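PDB 4AT2: 3-ketosteroid-delta4-5alpha-dehydrogenase from Rhodococcus jostii, which probably uses its bound FAD to dehydrogenate 3-ketosteroids at the 4,5-bond during steroid catabolism, with 4-androstene-3,17-dione held beside the flavin. Local coordinates for residues Gly323-Pro335 with Ile343-Ala355. Sequence-based numbering, arbitrary orientation.
Sequences GILVNGRGQRYVP and IGQMTLFHQDNQA
The Tyr-333 ring carries the side chain of Gln-351 on one face. CG of Gln-351 stands 3.6 Å from the centroid of the Tyr-333 ring, a CH-pi contact, and the amide beyond it stacks with its plane 29° from the ring. At the ring's edge lie Ala-355 CB, Thr-347 OG1 and Met-346 CB. Tyr-333 OH donates to Thr-347 OG1 at 2.7 Å. That oxygen in turn donates to Ile-343 O, so the phenol is tied into the helix backbone.

A bend at chi2 (-56°) lays the Gln-351 amide back along the ring toward Tyr-333 CB. Gln-351 OE1 accepts a nearly straight bond from Asn-327 ND2 at 2.9 Å. OE1 lies in the Asn-327 amide plane, while the donor stands above the carbonyl plane of Gln-351. Asn-327 ND2 also donates to Gln-331 OE1 at 3.2 Å. Asn-327 OD1 takes the backbone N of Arg-329 and of Gln-331 from opposite faces, the first closing an Asx turn. Replacing Asn-327 by an alanine removes the amide, and would probably leave Gln-351 OE1 without this donor and the backbone N-H groups of Arg-329 and Gln-331 without their acceptor. Water 1 joins Gly-328 N to Gln-351 O, and water 2 joins Arg-329 NH2 to His-350 O.

Farther along, Leu-325 CD1 meets Ile-343 CG2 at 3.5 Å. Val-334 CG2 rests on Ile-343 CG1 and Met-346 CG.

The contact joins helix 340-350 and the turn after it to strand 324-326 and the loop that follows. Strand 324-326, outermost in its sheet within this chain, pairs antiparallel with strand 356-360. Helix 401-413 packs on Val-326, and strand 309-313 touches Ile-343 on the helix. His-350 meets His-350 of the second subunit, placing this helix end at the dimer interface.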
loop_
_atom_site.group_PDB
_atom_site.type_symbol
_atom_site.label_atom_id
_atom_site.label_comp_id
_atom_site.label_asym_id
_atom_site.label_seq_id
_atom_site.Cartn_x
_atom_site.Cartn_y
_atom_site.Cartn_z
ATOM N N GLY A 323 4.709 -13.749 -27.324
ATOM C CA GLY A 323 3.747 -14.735 -26.845
ATOM C C GLY A 323 2.584 -14.076 -26.128
ATOM O O GLY A 323 2.355 -12.862 -26.262
ATOM N N ILE A 324 1.847 -14.872 -25.357
ATOM C CA ILE A 324 0.872 -14.311 -24.428
ATOM C C ILE A 324 1.193 -14.720 -23.004
ATOM O O ILE A 324 1.580 -15.868 -22.737
ATOM C CB ILE A 324 -0.583 -14.678 -24.786
ATOM C CG1 ILE A 324 -0.794 -16.201 -24.835
ATOM C CG2 ILE A 324 -0.936 -14.057 -26.129
ATOM C CD1 ILE A 324 -2.261 -16.599 -24.828
ATOM N N LEU A 325 1.052 -13.764 -22.091
ATOM C CA LEU A 325 1.191 -14.067 -20.674
ATOM C C LEU A 325 -0.153 -14.507 -20.123
ATOM O O LEU A 325 -1.166 -13.863 -20.366
ATOM C CB LEU A 325 1.682 -12.840 -19.899
ATOM C CG LEU A 325 3.160 -12.507 -20.088
ATOM C CD1 LEU A 325 3.440 -11.118 -19.539
ATOM C CD2 LEU A 325 4.077 -13.558 -19.455
ATOM N N VAL A 326 -0.160 -15.620 -19.404
ATOM C CA VAL A 326 -1.372 -16.038 -18.716
ATOM C C VAL A 326 -1.110 -16.173 -17.229
ATOM O O VAL A 326 0.014 -16.448 -16.817
ATOM C CB VAL A 326 -1.994 -17.335 -19.302
ATOM C CG1 VAL A 326 -2.401 -17.104 -20.758
ATOM C CG2 VAL A 326 -1.067 -18.540 -19.137
ATOM N N ASN A 327 -2.144 -15.949 -16.422
ATOM C CA ASN A 327 -2.025 -16.125 -14.982
ATOM C C ASN A 327 -2.212 -17.596 -14.570
ATOM O O ASN A 327 -2.228 -18.492 -15.424
ATOM C CB ASN A 327 -2.999 -15.170 -14.273
ATOM C CG ASN A 327 -4.455 -15.485 -14.568
ATOM O OD1 ASN A 327 -4.797 -16.561 -15.071
ATOM N ND2 ASN A 327 -5.333 -14.542 -14.232
ATOM N N GLY A 328 -2.346 -17.849 -13.269
ATOM C CA GLY A 328 -2.505 -19.210 -12.768
ATOM C C GLY A 328 -3.814 -19.873 -13.164
ATOM O O GLY A 328 -3.959 -21.097 -13.035
ATOM N N ARG A 329 -4.766 -19.072 -13.649
ATOM C CA ARG A 329 -6.034 -19.586 -14.176
ATOM C C ARG A 329 -6.021 -19.683 -15.710
ATOM O O ARG A 329 -7.058 -19.917 -16.334
ATOM C CB ARG A 329 -7.207 -18.698 -13.720
ATOM C CG ARG A 329 -7.373 -18.602 -12.202
ATOM C CD ARG A 329 -8.612 -17.793 -11.815
ATOM N NE ARG A 329 -8.487 -16.380 -12.140
ATOM C CZ ARG A 329 -7.920 -15.465 -11.365
ATOM N NH1 ARG A 329 -7.421 -15.795 -10.176
ATOM N NH2 ARG A 329 -7.875 -14.206 -11.776
ATOM N N GLY A 330 -4.848 -19.512 -16.319
ATOM C CA GLY A 330 -4.727 -19.596 -17.782
ATOM C C GLY A 330 -5.321 -18.419 -18.544
ATOM O O GLY A 330 -5.609 -18.527 -19.739
ATOM N N GLN A 331 -5.467 -17.280 -17.864
ATOM C CA GLN A 331 -6.109 -16.084 -18.437
ATOM C C GLN A 331 -5.091 -14.997 -18.758
ATOM O O GLN A 331 -4.186 -14.746 -17.965
ATOM C CB GLN A 331 -7.096 -15.480 -17.425
ATOM C CG GLN A 331 -8.231 -16.407 -17.023
ATOM C CD GLN A 331 -8.926 -15.953 -15.750
ATOM O OE1 GLN A 331 -8.369 -15.198 -14.957
ATOM N NE2 GLN A 331 -10.142 -16.417 -15.544
ATOM N N ARG A 332 -5.264 -14.310 -19.889
ATOM C CA ARG A 332 -4.447 -13.117 -20.156
ATOM C C ARG A 332 -4.826 -11.969 -19.220
ATOM O O ARG A 332 -5.987 -11.857 -18.802
ATOM C CB ARG A 332 -4.575 -12.683 -21.619
ATOM C CG ARG A 332 -3.870 -13.616 -22.578
ATOM C CD ARG A 332 -3.923 -13.083 -24.002
ATOM N NE ARG A 332 -3.113 -11.866 -24.204
ATOM C CZ ARG A 332 -3.562 -10.735 -24.756
ATOM N NH1 ARG A 332 -4.841 -10.606 -25.102
ATOM N NH2 ARG A 332 -2.735 -9.700 -24.925
ATOM N N TYR A 333 -3.861 -11.106 -18.907
ATOM C CA TYR A 333 -4.114 -10.012 -17.943
ATOM C C TYR A 333 -3.366 -8.709 -18.223
ATOM O O TYR A 333 -3.656 -7.691 -17.593
ATOM C CB TYR A 333 -3.788 -10.489 -16.513
ATOM C CG TYR A 333 -2.329 -10.873 -16.334
ATOM C CD1 TYR A 333 -1.897 -12.174 -16.630
ATOM C CD2 TYR A 333 -1.388 -9.951 -15.852
ATOM C CE1 TYR A 333 -0.570 -12.544 -16.481
ATOM C CE2 TYR A 333 -0.047 -10.314 -15.693
ATOM C CZ TYR A 333 0.348 -11.612 -16.000
ATOM O OH TYR A 333 1.662 -12.003 -15.873
ATOM N N VAL A 334 -2.397 -8.736 -19.145
ATOM C CA VAL A 334 -1.598 -7.535 -19.449
ATOM C C VAL A 334 -1.173 -7.562 -20.932
ATOM O O VAL A 334 -0.832 -8.621 -21.440
ATOM C CB VAL A 334 -0.367 -7.433 -18.505
ATOM C CG1 VAL A 334 0.608 -8.607 -18.700
ATOM C CG2 VAL A 334 0.340 -6.085 -18.637
ATOM N N PRO A 335 -1.211 -6.408 -21.636
ATOM C CA PRO A 335 -0.669 -6.463 -23.000
ATOM C C PRO A 335 0.839 -6.730 -22.947
ATOM O O PRO A 335 1.560 -6.120 -22.145
ATOM C CB PRO A 335 -0.963 -5.061 -23.553
ATOM C CG PRO A 335 -1.005 -4.193 -22.310
ATOM C CD PRO A 335 -1.710 -5.058 -21.303
ATOM N N ILE A 343 4.511 -5.057 -16.379
ATOM C CA ILE A 343 4.217 -6.499 -16.344
ATOM C C ILE A 343 4.543 -7.085 -14.960
ATOM O O ILE A 343 3.751 -7.856 -14.397
ATOM C CB ILE A 343 4.963 -7.261 -17.467
ATOM C CG1 ILE A 343 4.394 -6.836 -18.838
ATOM C CG2 ILE A 343 4.825 -8.770 -17.265
ATOM C CD1 ILE A 343 5.138 -7.389 -20.041
ATOM N N GLY A 344 5.694 -6.697 -14.413
ATOM C CA GLY A 344 6.118 -7.129 -13.074
ATOM C C GLY A 344 5.110 -6.736 -12.009
ATOM O O GLY A 344 4.697 -7.576 -11.199
ATOM N N GLN A 345 4.706 -5.464 -12.001
ATOM C CA GLN A 345 3.720 -4.995 -11.020
ATOM C C GLN A 345 2.387 -5.716 -11.194
ATOM O O GLN A 345 1.786 -6.136 -10.215
ATOM C CB GLN A 345 3.494 -3.484 -11.134
ATOM C CG GLN A 345 4.620 -2.648 -10.535
ATOM C CD GLN A 345 4.184 -1.212 -10.269
ATOM O OE1 GLN A 345 3.193 -0.726 -10.849
ATOM N NE2 GLN A 345 4.917 -0.526 -9.386
ATOM N N MET A 346 1.915 -5.863 -12.432
ATOM C CA MET A 346 0.617 -6.516 -12.612
ATOM C C MET A 346 0.675 -7.965 -12.127
ATOM O O MET A 346 -0.271 -8.474 -11.511
ATOM C CB MET A 346 0.162 -6.467 -14.072
ATOM C CG MET A 346 0.004 -5.082 -14.671
ATOM S SD MET A 346 -1.160 -3.996 -13.813
ATOM C CE MET A 346 -0.066 -3.004 -12.788
ATOM N N THR A 347 1.792 -8.621 -12.409
ATOM C CA THR A 347 1.968 -10.027 -12.046
ATOM C C THR A 347 2.011 -10.208 -10.527
ATOM O O THR A 347 1.252 -11.000 -9.975
ATOM C CB THR A 347 3.222 -10.624 -12.718
ATOM O OG1 THR A 347 3.096 -10.474 -14.143
ATOM C CG2 THR A 347 3.364 -12.121 -12.376
ATOM N N LEU A 348 2.892 -9.464 -9.866
ATOM C CA LEU A 348 3.039 -9.576 -8.420
ATOM C C LEU A 348 1.813 -9.063 -7.684
ATOM O O LEU A 348 1.319 -9.723 -6.775
ATOM C CB LEU A 348 4.272 -8.804 -7.939
ATOM C CG LEU A 348 4.499 -8.785 -6.421
ATOM C CD1 LEU A 348 4.763 -10.198 -5.908
ATOM C CD2 LEU A 348 5.680 -7.882 -6.120
ATOM N N PHE A 349 1.320 -7.892 -8.087
ATOM C CA PHE A 349 0.237 -7.252 -7.338
ATOM C C PHE A 349 -1.091 -7.971 -7.548
ATOM O O PHE A 349 -1.847 -8.188 -6.586
ATOM C CB PHE A 349 0.029 -5.781 -7.749
ATOM C CG PHE A 349 1.188 -4.848 -7.452
ATOM C CD1 PHE A 349 2.292 -5.238 -6.688
ATOM C CD2 PHE A 349 1.131 -3.540 -7.926
ATOM C CE1 PHE A 349 3.324 -4.337 -6.438
ATOM C CE2 PHE A 349 2.162 -2.637 -7.685
ATOM C CZ PHE A 349 3.259 -3.038 -6.936
ATOM N N HIS A 350 -1.401 -8.310 -8.803
ATOM C CA HIS A 350 -2.777 -8.681 -9.149
ATOM C C HIS A 350 -3.001 -10.105 -9.554
ATOM O O HIS A 350 -4.161 -10.539 -9.628
ATOM C CB HIS A 350 -3.326 -7.741 -10.223
ATOM C CG HIS A 350 -3.118 -6.289 -9.901
ATOM N ND1 HIS A 350 -3.468 -5.757 -8.709
ATOM C CD2 HIS A 350 -2.576 -5.248 -10.651
ATOM C CE1 HIS A 350 -3.158 -4.452 -8.695
ATOM N NE2 HIS A 350 -2.619 -4.137 -9.882
ATOM N N GLN A 351 -1.912 -10.834 -9.824
ATOM C CA GLN A 351 -2.014 -12.231 -10.270
ATOM C C GLN A 351 -1.336 -13.218 -9.321
ATOM O O GLN A 351 -0.952 -14.340 -9.729
ATOM C CB GLN A 351 -1.487 -12.417 -11.709
ATOM C CG GLN A 351 -2.036 -11.429 -12.744
ATOM C CD GLN A 351 -3.557 -11.391 -12.840
ATOM O OE1 GLN A 351 -4.240 -12.406 -12.671
ATOM N NE2 GLN A 351 -4.096 -10.205 -13.119
ATOM N N ASP A 352 -1.192 -12.795 -8.063
ATOM C CA ASP A 352 -0.569 -13.603 -7.005
ATOM C C ASP A 352 0.806 -14.135 -7.406
ATOM O O ASP A 352 1.198 -15.242 -7.025
ATOM C CB ASP A 352 -1.488 -14.752 -6.584
ATOM C CG ASP A 352 -1.122 -15.317 -5.232
ATOM O OD1 ASP A 352 -0.668 -14.539 -4.365
ATOM O OD2 ASP A 352 -1.286 -16.538 -5.032
ATOM N N ASN A 353 1.513 -13.332 -8.197
ATOM C CA ASN A 353 2.874 -13.632 -8.657
ATOM C C ASN A 353 2.984 -14.862 -9.573
ATOM O O ASN A 353 4.075 -15.394 -9.756
ATOM C CB ASN A 353 3.833 -13.763 -7.461
ATOM C CG ASN A 353 5.236 -13.310 -7.782
ATOM O OD1 ASN A 353 5.454 -12.551 -8.733
ATOM N ND2 ASN A 353 6.205 -13.759 -6.978
ATOM N N GLN A 354 1.855 -15.293 -10.139
ATOM C CA GLN A 354 1.820 -16.474 -11.011
ATOM C C GLN A 354 1.657 -16.053 -12.450
ATOM O O GLN A 354 0.660 -15.394 -12.786
ATOM C CB GLN A 354 0.633 -17.384 -10.672
ATOM C CG GLN A 354 0.448 -17.654 -9.199
ATOM C CD GLN A 354 1.566 -18.475 -8.641
ATOM O OE1 GLN A 354 1.691 -19.662 -8.946
ATOM N NE2 GLN A 354 2.384 -17.859 -7.796
ATOM N N ALA A 355 2.613 -16.430 -13.298
ATOM C CA ALA A 355 2.537 -16.128 -14.726
ATOM C C ALA A 355 3.206 -17.212 -15.542
ATOM O O ALA A 355 4.152 -17.846 -15.082
ATOM C CB ALA A 355 3.196 -14.780 -15.019
HETATM O O HOH W 1 -2.628 -16.162 -10.934
HETATM O O HOH W 2 -6.462 -11.798 -10.625
#